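Local coordinates for putative oxidoreductase (Bacteroides fragilis NCTC 9343, PDB 3FHL), which probably acts as an oxidoreductase of the Gfo/Idh/MocA family, with a Rossmann domain expected to bind a nicotinamide dinucleotide, at residues 14-19 with 93-98; 69-72 with 77-80; 132-137 with 242-247; 287-290 with 295-298. All blocks are in the same frame, centred on the assembly; numbering follows the deposited sequence.

The four contacts fall into two groups, one on each side of the chain's centre. Interactions 1 and 2 lie in the Rossmann domain with centres 9 Å apart, and they touch: strands 68-71 and 91-95 are neighbours in the parallel sheet, and Pro97 O lies 2.8 Å from His78 ND1. Interactions 3 and 4 belong to the C-terminal alpha/beta domain, where both reach one mixed sheet; their centres are 14 Å apart and their nearest atoms about 5 Å. Between the groups, the centres of interactions 1 and 3 are 27 Å apart. Interaction 1 probably borders the expected nucleotide site, and interactions 3 and 4 both have residues that meet the second subunit.

Interaction 1 of 4, residues 14-19 with 93-98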
loop_
_atom_site.group_PDB
_atom_site.type_symbol
_atom_site.label_atom_id
_atom_site.label_comp_id
_atom_site.label_asym_id
_atom_site.label_seq_id
_atom_site.Cartn_x
_atom_site.Cartn_y
_atom_site.Cartn_z
ATOM N N GLY C 14 -26.775 -4.656 24.873
ATOM C CA GLY C 14 -26.271 -5.619 23.893
ATOM C C GLY C 14 -24.752 -5.631 23.952
ATOM O O GLY C 14 -24.172 -5.173 24.947
ATOM N N MET C 15 -24.101 -6.146 22.905
ATOM C CA MET C 15 -22.637 -6.263 22.895
ATOM C C MET C 15 -21.943 -4.926 23.167
ATOM O O MET C 15 -21.098 -4.849 24.057
ATOM C CB MET C 15 -22.111 -6.869 21.581
ATOM C CG MET C 15 -20.558 -6.991 21.484
ATOM S SD MET C 15 -19.586 -5.485 21.087
ATOM C CE MET C 15 -20.368 -4.893 19.587
ATOM N N SER C 16 -22.293 -3.897 22.395
ATOM C CA SER C 16 -21.667 -2.581 22.542
ATOM C C SER C 16 -21.789 -2.052 23.973
ATOM O O SER C 16 -20.823 -1.513 24.515
ATOM C CB SER C 16 -22.254 -1.580 21.553
ATOM O OG SER C 16 -23.575 -1.220 21.914
ATOM N N GLY C 17 -22.969 -2.224 24.569
ATOM C CA GLY C 17 -23.224 -1.860 25.965
ATOM C C GLY C 17 -22.301 -2.567 26.929
ATOM O O GLY C 17 -21.691 -1.936 27.782
ATOM N N GLN C 18 -22.164 -3.880 26.758
ATOM C CA GLN C 18 -21.366 -4.697 27.653
ATOM C C GLN C 18 -19.866 -4.564 27.446
ATOM O O GLN C 18 -19.097 -4.894 28.339
ATOM C CB GLN C 18 -21.749 -6.169 27.502
ATOM C CG GLN C 18 -23.180 -6.467 27.848
ATOM C CD GLN C 18 -23.547 -7.923 27.651
ATOM O OE1 GLN C 18 -22.829 -8.818 28.095
ATOM N NE2 GLN C 18 -24.679 -8.166 26.994
ATOM N N VAL C 19 -19.449 -4.109 26.266
ATOM C CA VAL C 19 -18.017 -4.092 25.910
ATOM C C VAL C 19 -17.418 -2.692 26.027
ATOM O O VAL C 19 -16.418 -2.495 26.709
ATOM C CB VAL C 19 -17.777 -4.718 24.483
ATOM C CG1 VAL C 19 -16.352 -4.505 23.993
ATOM C CG2 VAL C 19 -18.076 -6.206 24.517
ATOM N N VAL C 93 -24.474 10.885 23.839
ATOM C CA VAL C 93 -23.512 10.123 23.030
ATOM C C VAL C 93 -24.274 9.224 22.056
ATOM O O VAL C 93 -25.180 8.491 22.463
ATOM C CB VAL C 93 -22.559 9.282 23.921
ATOM C CG1 VAL C 93 -21.785 8.225 23.099
ATOM C CG2 VAL C 93 -21.587 10.197 24.606
ATOM N N VAL C 94 -23.923 9.294 20.769
ATOM C CA VAL C 94 -24.472 8.354 19.790
ATOM C C VAL C 94 -23.375 7.443 19.242
ATOM O O VAL C 94 -22.276 7.891 18.901
ATOM C CB VAL C 94 -25.170 9.036 18.588
ATOM C CG1 VAL C 94 -26.155 8.063 17.912
ATOM C CG2 VAL C 94 -25.894 10.303 19.007
ATOM N N GLU C 95 -23.692 6.161 19.171
ATOM C CA GLU C 95 -22.854 5.211 18.461
ATOM C C GLU C 95 -23.057 5.321 16.968
ATOM O O GLU C 95 -24.136 5.714 16.504
ATOM C CB GLU C 95 -23.185 3.802 18.899
ATOM C CG GLU C 95 -22.393 3.386 20.096
ATOM C CD GLU C 95 -22.247 1.893 20.200
ATOM O OE1 GLU C 95 -23.192 1.167 19.819
ATOM O OE2 GLU C 95 -21.185 1.442 20.686
ATOM N N LYS C 96 -22.013 4.973 16.219
ATOM C CA LYS C 96 -22.119 4.775 14.774
ATOM C C LYS C 96 -23.046 3.596 14.486
ATOM O O LYS C 96 -22.951 2.562 15.154
ATOM C CB LYS C 96 -20.747 4.511 14.164
ATOM C CG LYS C 96 -19.838 5.732 14.140
ATOM C CD LYS C 96 -18.373 5.313 14.152
ATOM C CE LYS C 96 -18.022 4.447 12.948
ATOM N NZ LYS C 96 -16.607 3.959 13.029
ATOM N N PRO C 97 -23.946 3.744 13.496
ATOM C CA PRO C 97 -24.136 4.917 12.632
ATOM C C PRO C 97 -24.903 6.041 13.331
ATOM O O PRO C 97 -25.964 5.801 13.917
ATOM C CB PRO C 97 -24.946 4.365 11.445
ATOM C CG PRO C 97 -25.116 2.882 11.709
ATOM C CD PRO C 97 -24.893 2.673 13.161
ATOM N N PHE C 98 -24.327 7.242 13.287
ATOM C CA PHE C 98 -24.897 8.451 13.887
ATOM C C PHE C 98 -26.348 8.637 13.445
ATOM O O PHE C 98 -27.257 8.608 14.276
ATOM C CB PHE C 98 -24.007 9.656 13.522
ATOM C CG PHE C 98 -24.523 11.009 13.977
ATOM C CD1 PHE C 98 -25.173 11.181 15.200
ATOM C CD2 PHE C 98 -24.301 12.131 13.184
ATOM C CE1 PHE C 98 -25.627 12.435 15.590
ATOM C CE2 PHE C 98 -24.737 13.385 13.576
ATOM C CZ PHE C 98 -25.404 13.540 14.773
#
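Ser16 sets its CB against the oxygen end of the Glu95 carboxylate, almost evenly between the two oxygens: CB is 3.3 Å from Glu95 OE2 and 3.4 Å from Glu95 OE1. The hydroxyl is less symmetrical. Ser16 OG lies 3.2 Å from Glu95 OE1 but 3.8 Å from Glu95 OE2, and because Ser16 was modelled in two conformers, the position of its hydroxyl against the acid is provisional. Glu95 covers the gap with a chain that runs extended beyond CG (chi2 -156°), which carries the carboxylate well out from the strand. That reach is needed, since the CA atoms of Ser16 and Glu95 are 8.9 Å apart. The contact is small, about 77 Å² in all, and rests on these two side chains.

The carboxylate has a firmer partner nearby. Glu95 OE2 is hydrogen-bonded to His21 NE2, on the same helix as Ser16 and a little more than one turn further on, so the helix meets the carboxylate at two places. In the conformer described, Ser16 OG is also hydrogen-bonded to Asn72 ND2, a bond that shares the same doubt. Strand 68-71 lies between 6-10 and 91-95 in the parallel sheet, and the contact spans the end of that middle strand. The first helix of a Rossmann fold, beginning beside the C-terminal ends of the sheet strands, together with a Glu-Lys-Pro sequence, its proline preceded by a cis peptide bond, where strand 91-95 gives way to loop, is characteristic of the expected dinucleotide-binding region in Gfo/Idh/MocA oxidoreductases.

Interaction 2 of 4, residues 69-72 with 77-80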
loop_
_atom_site.group_PDB
_atom_site.type_symbol
_atom_site.label_atom_id
_atom_site.label_comp_id
_atom_site.label_asym_id
_atom_site.label_seq_id
_atom_site.Cartn_x
_atom_site.Cartn_y
_atom_site.Cartn_z
ATOM N N ILE C 69 -27.132 10.614 28.213
ATOM C CA ILE C 69 -27.666 9.391 27.631
ATOM C C ILE C 69 -26.724 8.882 26.534
ATOM O O ILE C 69 -26.313 9.635 25.656
ATOM C CB ILE C 69 -29.110 9.581 27.086
ATOM C CG1 ILE C 69 -30.089 9.799 28.251
ATOM C CG2 ILE C 69 -29.571 8.356 26.266
ATOM C CD1 ILE C 69 -31.515 10.102 27.805
ATOM N N VAL C 70 -26.371 7.602 26.626
ATOM C CA VAL C 70 -25.564 6.927 25.613
ATOM C C VAL C 70 -26.493 6.136 24.698
ATOM O O VAL C 70 -27.088 5.127 25.116
ATOM C CB VAL C 70 -24.501 6.007 26.258
ATOM C CG1 VAL C 70 -23.673 5.277 25.176
ATOM C CG2 VAL C 70 -23.577 6.819 27.167
ATOM N N VAL C 71 -26.623 6.607 23.459
ATOM C CA VAL C 71 -27.503 5.988 22.455
ATOM C C VAL C 71 -26.727 4.887 21.702
ATOM O O VAL C 71 -25.932 5.164 20.793
ATOM C CB VAL C 71 -28.120 7.071 21.506
ATOM C CG1 VAL C 71 -28.983 6.462 20.384
ATOM C CG2 VAL C 71 -28.960 8.062 22.315
ATOM N N ASN C 72 -26.938 3.642 22.121
ATOM C CA ASN C 72 -26.239 2.497 21.527
ATOM C C ASN C 72 -27.214 1.375 21.155
ATOM O O ASN C 72 -26.898 0.186 21.249
ATOM C CB ASN C 72 -25.148 1.997 22.475
ATOM C CG ASN C 72 -25.706 1.448 23.770
ATOM O OD1 ASN C 72 -26.700 1.945 24.294
ATOM N ND2 ASN C 72 -25.085 0.402 24.279
ATOM N N THR C 77 -32.917 3.384 15.005
ATOM C CA THR C 77 -33.450 4.268 16.037
ATOM C C THR C 77 -32.617 5.533 16.288
ATOM O O THR C 77 -33.127 6.480 16.880
ATOM C CB THR C 77 -33.643 3.531 17.392
ATOM O OG1 THR C 77 -32.366 3.185 17.942
ATOM C CG2 THR C 77 -34.493 2.266 17.225
ATOM N N HIS C 78 -31.365 5.562 15.825
ATOM C CA HIS C 78 -30.372 6.542 16.320
ATOM C C HIS C 78 -30.733 8.014 16.154
ATOM O O HIS C 78 -30.554 8.791 17.083
ATOM C CB HIS C 78 -28.971 6.259 15.776
ATOM C CG HIS C 78 -28.289 5.100 16.436
ATOM N ND1 HIS C 78 -26.928 4.895 16.362
ATOM C CD2 HIS C 78 -28.781 4.086 17.188
ATOM C CE1 HIS C 78 -26.612 3.803 17.037
ATOM N NE2 HIS C 78 -27.719 3.290 17.544
ATOM N N TYR C 79 -31.259 8.388 14.992
ATOM C CA TYR C 79 -31.748 9.750 14.785
ATOM C C TYR C 79 -32.913 10.077 15.728
ATOM O O TYR C 79 -32.894 11.117 16.390
ATOM C CB TYR C 79 -32.166 9.954 13.328
ATOM C CG TYR C 79 -33.020 11.175 13.070
ATOM C CD1 TYR C 79 -32.478 12.457 13.129
ATOM C CD2 TYR C 79 -34.377 11.043 12.753
ATOM C CE1 TYR C 79 -33.262 13.580 12.878
ATOM C CE2 TYR C 79 -35.171 12.159 12.504
ATOM C CZ TYR C 79 -34.607 13.418 12.562
ATOM O OH TYR C 79 -35.391 14.515 12.312
ATOM N N GLU C 80 -33.907 9.187 15.784
ATOM C CA GLU C 80 -35.110 9.405 16.595
ATOM C C GLU C 80 -34.745 9.477 18.075
ATOM O O GLU C 80 -35.170 10.391 18.782
ATOM C CB GLU C 80 -36.141 8.288 16.362
ATOM C CG GLU C 80 -37.513 8.526 17.029
ATOM C CD GLU C 80 -38.391 7.264 17.132
ATOM O OE1 GLU C 80 -38.200 6.299 16.352
ATOM O OE2 GLU C 80 -39.283 7.243 18.006
#
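A buried contact between strand and helix, it joins the end of strand 68-71 to the N-terminal part of helix 78-87 inside a beta-alpha-beta unit, and it is carried by van der Waals packing of Val71 and Asn72 against the His78 ring. The evidence is compact. Val71 CG1 lies over one face of the imidazole, 4.0 Å from His78 CD2, the valine and the histidine passing one another as they run opposite ways. CG1 is the branch that reaches the ring because it stands anti to the valine backbone N (chi1 177°). Further along the ring, His78 NE2 is 4.1 Å from Asn72 C, so the imidazole also comes close to the main chain, obliquely, where the strand gives way to a loop. The CA atoms of Val71 and His78 are 6.8 Å apart, and the contact covers 124 Å² over both sides.

Other parts of the chain fix the rotation of the ring. His78 NE2 is hydrogen-bonded to Thr73 O, in the short loop between strand and helix, while His78 ND1 is hydrogen-bonded to Pro97 O. With both nitrogens paired to carbonyl oxygens, which can only accept, the geometry would favour a doubly protonated imidazole. The Asn72 amide turns to a different neighbourhood, giving its ND2 to Ala12 O.

Around this core, His78 packs on Val94 and Val71 on Val92 of strand 91-95, whereas Val70 touches strand 6-10 and helix 15-27. Helix 78-87 is thus fastened through one histidine to strand 68-71, to the loop following it, and to the segment beyond strand 91-95.

Interaction 3 of 4, residues 132-137 with 242-247; sequences LTVRDI and PRFALH
What stands out is that the Phe244 ring is sandwiched: Val134 CG2 lies on one face, and on the opposite face is the guanidinium group of Arg243, the residue just before it in sequence. The methyl group makes a CH-pi contact, 3.8 Å from Val134 CG2 to the centroid of the Phe244 ring and 16° off the ring normal. Its closest single atom is Phe244 CD1, 3.7 Å from Val134 CG2, so the methyl is displaced toward the rim. On the other side, Arg243 NH2 also lies near the rim. Arg243 and Phe244 both face Lys255 in a classic beta bulge, consistent with two successive side chains lying together.

Val134 divides its branches between two residues of strand 244-248. With CG1 anti to its backbone N (chi1 165°), CG2 is left for Phe244 and CG1 meets Leu246, at 3.8 Å from Leu246 CD2. Each valine methyl meets its partner at a slant. The CA atoms of Val134 and Phe244 are 8.3 Å apart, a gap filled by side chains. Leu190 of helix 180-191 also packs on Val134, and the guanidinium is further occupied by a cation-pi contact with Phe153 and a hydrogen bond to Ser151.

All three residues that meet are buried, and their contact is purely apolar; helix 129-139 is therefore held on the sheet here by dispersion and shape.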
loop_
_atom_site.group_PDB
_atom_site.type_symbol
_atom_site.label_atom_id
_atom_site.label_comp_id
_atom_site.label_asym_id
_atom_site.label_seq_id
_atom_site.Cartn_x
_atom_site.Cartn_y
_atom_site.Cartn_z
ATOM N N LEU C 132 -2.542 6.208 19.598
ATOM C CA LEU C 132 -2.001 7.041 20.681
ATOM C C LEU C 132 -0.477 7.101 20.644
ATOM O O LEU C 132 0.115 8.139 20.916
ATOM C CB LEU C 132 -2.481 6.525 22.051
ATOM C CG LEU C 132 -3.964 6.747 22.376
ATOM C CD1 LEU C 132 -4.292 6.143 23.745
ATOM C CD2 LEU C 132 -4.326 8.237 22.375
ATOM N N THR C 133 0.155 5.980 20.306
ATOM C CA THR C 133 1.598 5.952 20.187
ATOM C C THR C 133 2.048 6.762 18.980
ATOM O O THR C 133 3.002 7.524 19.077
ATOM C CB THR C 133 2.119 4.512 20.102
ATOM O OG1 THR C 133 1.652 3.776 21.243
ATOM C CG2 THR C 133 3.625 4.508 20.101
ATOM N N VAL C 134 1.339 6.622 17.858
ATOM C CA VAL C 134 1.604 7.468 16.675
ATOM C C VAL C 134 1.544 8.962 17.039
ATOM O O VAL C 134 2.469 9.699 16.735
ATOM C CB VAL C 134 0.657 7.127 15.472
ATOM C CG1 VAL C 134 0.684 8.236 14.379
ATOM C CG2 VAL C 134 1.005 5.749 14.878
ATOM N N ARG C 135 0.488 9.392 17.731
ATOM C CA ARG C 135 0.390 10.800 18.173
ATOM C C ARG C 135 1.620 11.229 18.996
ATOM O O ARG C 135 2.164 12.321 18.788
ATOM C CB ARG C 135 -0.901 11.043 18.972
ATOM C CG ARG C 135 -2.211 10.853 18.214
ATOM C CD ARG C 135 -3.376 11.542 18.959
ATOM N NE ARG C 135 -3.628 12.881 18.422
ATOM C CZ ARG C 135 -4.825 13.357 18.076
ATOM N NH1 ARG C 135 -5.935 12.636 18.250
ATOM N NH2 ARG C 135 -4.915 14.582 17.574
ATOM N N ASP C 136 2.062 10.347 19.899
ATOM C CA ASP C 136 3.248 10.552 20.731
ATOM C C ASP C 136 4.539 10.742 19.928
ATOM O O ASP C 136 5.301 11.676 20.193
ATOM C CB ASP C 136 3.418 9.377 21.701
ATOM C CG ASP C 136 4.425 9.664 22.810
ATOM O OD1 ASP C 136 4.295 10.713 23.468
ATOM O OD2 ASP C 136 5.335 8.830 23.038
ATOM N N ILE C 137 4.766 9.863 18.946
ATOM C CA ILE C 137 5.938 9.922 18.054
ATOM C C ILE C 137 5.960 11.243 17.281
ATOM O O ILE C 137 7.000 11.884 17.157
ATOM C CB ILE C 137 5.931 8.706 17.081
ATOM C CG1 ILE C 137 6.444 7.467 17.806
ATOM C CG2 ILE C 137 6.771 8.964 15.821
ATOM C CD1 ILE C 137 5.667 6.252 17.492
ATOM N N PRO C 242 1.790 -3.690 7.641
ATOM C CA PRO C 242 1.816 -2.969 8.914
ATOM C C PRO C 242 0.504 -2.247 9.200
ATOM O O PRO C 242 -0.163 -1.788 8.269
ATOM C CB PRO C 242 2.916 -1.930 8.706
ATOM C CG PRO C 242 3.804 -2.537 7.642
ATOM C CD PRO C 242 2.876 -3.253 6.738
ATOM N N ARG C 243 0.145 -2.169 10.478
ATOM C CA ARG C 243 -0.964 -1.352 10.935
ATOM C C ARG C 243 -0.641 0.118 10.659
ATOM O O ARG C 243 -1.477 0.855 10.149
ATOM C CB ARG C 243 -1.219 -1.592 12.437
ATOM C CG ARG C 243 -2.253 -0.646 13.080
ATOM C CD ARG C 243 -3.698 -0.972 12.708
ATOM N NE ARG C 243 -4.599 0.118 13.088
ATOM C CZ ARG C 243 -4.817 1.205 12.352
ATOM N NH1 ARG C 243 -5.651 2.144 12.780
ATOM N NH2 ARG C 243 -4.202 1.357 11.188
ATOM N N PHE C 244 0.584 0.517 10.979
ATOM C CA PHE C 244 1.074 1.848 10.641
ATOM C C PHE C 244 2.460 1.761 10.050
ATOM O O PHE C 244 3.301 0.980 10.511
ATOM C CB PHE C 244 1.137 2.761 11.871
ATOM C CG PHE C 244 -0.210 3.269 12.336
ATOM C CD1 PHE C 244 -0.787 2.767 13.502
ATOM C CD2 PHE C 244 -0.899 4.250 11.617
ATOM C CE1 PHE C 244 -2.050 3.236 13.942
ATOM C CE2 PHE C 244 -2.144 4.711 12.048
ATOM C CZ PHE C 244 -2.721 4.210 13.207
ATOM N N ALA C 245 2.708 2.576 9.032
ATOM C CA ALA C 245 4.074 2.815 8.590
ATOM C C ALA C 245 4.165 4.299 8.349
ATOM O O ALA C 245 3.444 4.835 7.521
ATOM C CB ALA C 245 4.400 2.038 7.307
ATOM N N LEU C 246 5.030 4.956 9.107
ATOM C CA LEU C 246 5.232 6.389 8.959
ATOM C C LEU C 246 6.668 6.620 8.568
ATOM O O LEU C 246 7.545 5.921 9.043
ATOM C CB LEU C 246 4.918 7.116 10.274
ATOM C CG LEU C 246 3.437 7.409 10.558
ATOM C CD1 LEU C 246 2.691 6.176 10.968
ATOM C CD2 LEU C 246 3.342 8.443 11.668
ATOM N N HIS C 247 6.897 7.609 7.709
ATOM C CA HIS C 247 8.244 7.896 7.240
ATOM C C HIS C 247 8.469 9.377 7.367
ATOM O O HIS C 247 7.608 10.165 7.004
ATOM C CB HIS C 247 8.427 7.445 5.764
ATOM C CG HIS C 247 8.294 5.960 5.567
ATOM N ND1 HIS C 247 9.168 5.056 6.127
ATOM C CD2 HIS C 247 7.376 5.228 4.895
ATOM C CE1 HIS C 247 8.788 3.829 5.821
ATOM N NE2 HIS C 247 7.706 3.904 5.065
#

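Interaction 4 of 4, residues 287-290 with 295-298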
loop_
_atom_site.group_PDB
_atom_site.type_symbol
_atom_site.label_atom_id
_atom_site.label_comp_id
_atom_site.label_asym_id
_atom_site.label_seq_id
_atom_site.Cartn_x
_atom_site.Cartn_y
_atom_site.Cartn_z
ATOM N N LEU C 287 11.003 1.623 15.932
ATOM C CA LEU C 287 11.421 2.982 15.611
ATOM C C LEU C 287 12.841 2.952 15.066
ATOM O O LEU C 287 13.758 2.464 15.728
ATOM C CB LEU C 287 11.319 3.878 16.844
ATOM C CG LEU C 287 11.897 5.290 16.773
ATOM C CD1 LEU C 287 11.015 6.194 15.903
ATOM C CD2 LEU C 287 12.068 5.856 18.182
ATOM N N HIS C 288 13.017 3.471 13.859
ATOM C CA HIS C 288 14.324 3.484 13.209
ATOM C C HIS C 288 14.560 4.914 12.790
ATOM O O HIS C 288 14.001 5.364 11.803
ATOM C CB HIS C 288 14.318 2.553 11.989
ATOM C CG HIS C 288 15.663 2.364 11.345
ATOM N ND1 HIS C 288 15.880 1.438 10.347
ATOM C CD2 HIS C 288 16.855 2.977 11.552
ATOM C CE1 HIS C 288 17.140 1.501 9.956
ATOM N NE2 HIS C 288 17.753 2.426 10.670
ATOM N N THR C 289 15.366 5.635 13.562
ATOM C CA THR C 289 15.547 7.069 13.344
ATOM C C THR C 289 16.901 7.532 13.884
ATOM O O THR C 289 17.694 6.722 14.366
ATOM C CB THR C 289 14.360 7.882 13.965
ATOM O OG1 THR C 289 14.382 9.230 13.484
ATOM C CG2 THR C 289 14.402 7.871 15.515
ATOM N N GLU C 290 17.169 8.827 13.760
ATOM C CA GLU C 290 18.361 9.437 14.311
ATOM C C GLU C 290 17.962 10.179 15.588
ATOM O O GLU C 290 17.123 11.084 15.547
ATOM C CB GLU C 290 18.967 10.403 13.291
ATOM C CG GLU C 290 20.323 10.962 13.672
ATOM C CD GLU C 290 20.843 11.977 12.665
ATOM O OE1 GLU C 290 21.777 11.631 11.904
ATOM O OE2 GLU C 290 20.319 13.116 12.627
ATOM N N GLU C 295 22.195 6.874 14.926
ATOM C CA GLU C 295 21.165 5.996 14.383
ATOM C C GLU C 295 20.738 4.972 15.430
ATOM O O GLU C 295 21.578 4.284 16.011
ATOM C CB GLU C 295 21.682 5.290 13.124
ATOM C CG GLU C 295 20.675 4.343 12.453
ATOM C CD GLU C 295 21.183 3.778 11.124
ATOM O OE1 GLU C 295 22.408 3.832 10.864
ATOM O OE2 GLU C 295 20.352 3.279 10.336
ATOM N N ILE C 296 19.432 4.890 15.681
ATOM C CA ILE C 296 18.879 3.896 16.600
ATOM C C ILE C 296 17.811 3.077 15.893
ATOM O O ILE C 296 17.145 3.569 14.981
ATOM C CB ILE C 296 18.310 4.534 17.921
ATOM C CG1 ILE C 296 17.041 5.361 17.667
ATOM C CG2 ILE C 296 19.373 5.372 18.643
ATOM C CD1 ILE C 296 15.741 4.649 18.053
ATOM N N CYS C 297 17.648 1.831 16.320
ATOM C CA CYS C 297 16.672 0.936 15.729
ATOM C C CYS C 297 16.208 -0.014 16.820
ATOM O O CYS C 297 16.897 -0.979 17.145
ATOM C CB CYS C 297 17.285 0.168 14.549
ATOM S SG CYS C 297 16.079 -0.671 13.511
ATOM N N ARG C 298 15.044 0.264 17.378
ATOM C CA ARG C 298 14.550 -0.511 18.484
ATOM C C ARG C 298 13.071 -0.411 18.669
ATOM O O ARG C 298 12.467 0.458 18.141
ATOM C CB ARG C 298 15.248 -0.114 19.757
ATOM C CG ARG C 298 14.847 1.194 20.263
ATOM C CD ARG C 298 15.933 1.857 21.068
ATOM N NE ARG C 298 15.390 3.085 21.607
ATOM C CZ ARG C 298 16.054 4.206 21.801
ATOM N NH1 ARG C 298 15.409 5.231 22.259
ATOM N NH2 ARG C 298 17.333 4.303 21.550
#
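Strands 287-290 and 295-298 run antiparallel, their axes 4.7 Å apart at 170°, with Leu287-Arg298 and Thr289-Ile296 as hydrogen-bonded pairs alternating with the non-hydrogen-bonded pairs His288-Cys297 and Glu290-Glu295. Four backbone bonds join them; the one from Ile296 N to Thr289 O is 2.8 Å long and nearly linear at 179°, and its partner from Thr289 N to Ile296 O is longer, 3.1 Å.

On the face bearing His288, the side chains add a bond of their own. His288 NE2 donates to Glu295 OE2 at 2.8 Å, the oxygen accepting through its anti lone pair and lying in the ring plane. Imidazole and carboxylate are nearly coplanar, and the acid reaches the ring edge through a fully extended chain. Cys297 approaches from a different direction: its SG sits over a face of the His288 ring, 4.0 Å from the centroid. The other ring nitrogen, ND1, is hydrogen-bonded to Glu239 of the second subunit. Two carboxylates would probably favour a protonated imidazole, though Arg238 of the second subunit, which packs on it, would work against this; both bonds fix the ring's rotation.

On the opposite face, Leu287 CD2 meets Ile296 CD1 at 3.9 Å. Ile296 carries CG1 between its backbone N and carbonyl carbon (chi1 69°), and its CD1 also covers the centre of the neighbouring Arg298 guanidinium. Thr289 OG1 is hydrogen-bonded to Leu142 O.

Together the strands form a beta hairpin at one end of the C-terminal domain's mixed sheet, strand 294-299 being outermost within this chain, with His288 turned to the dimer partner.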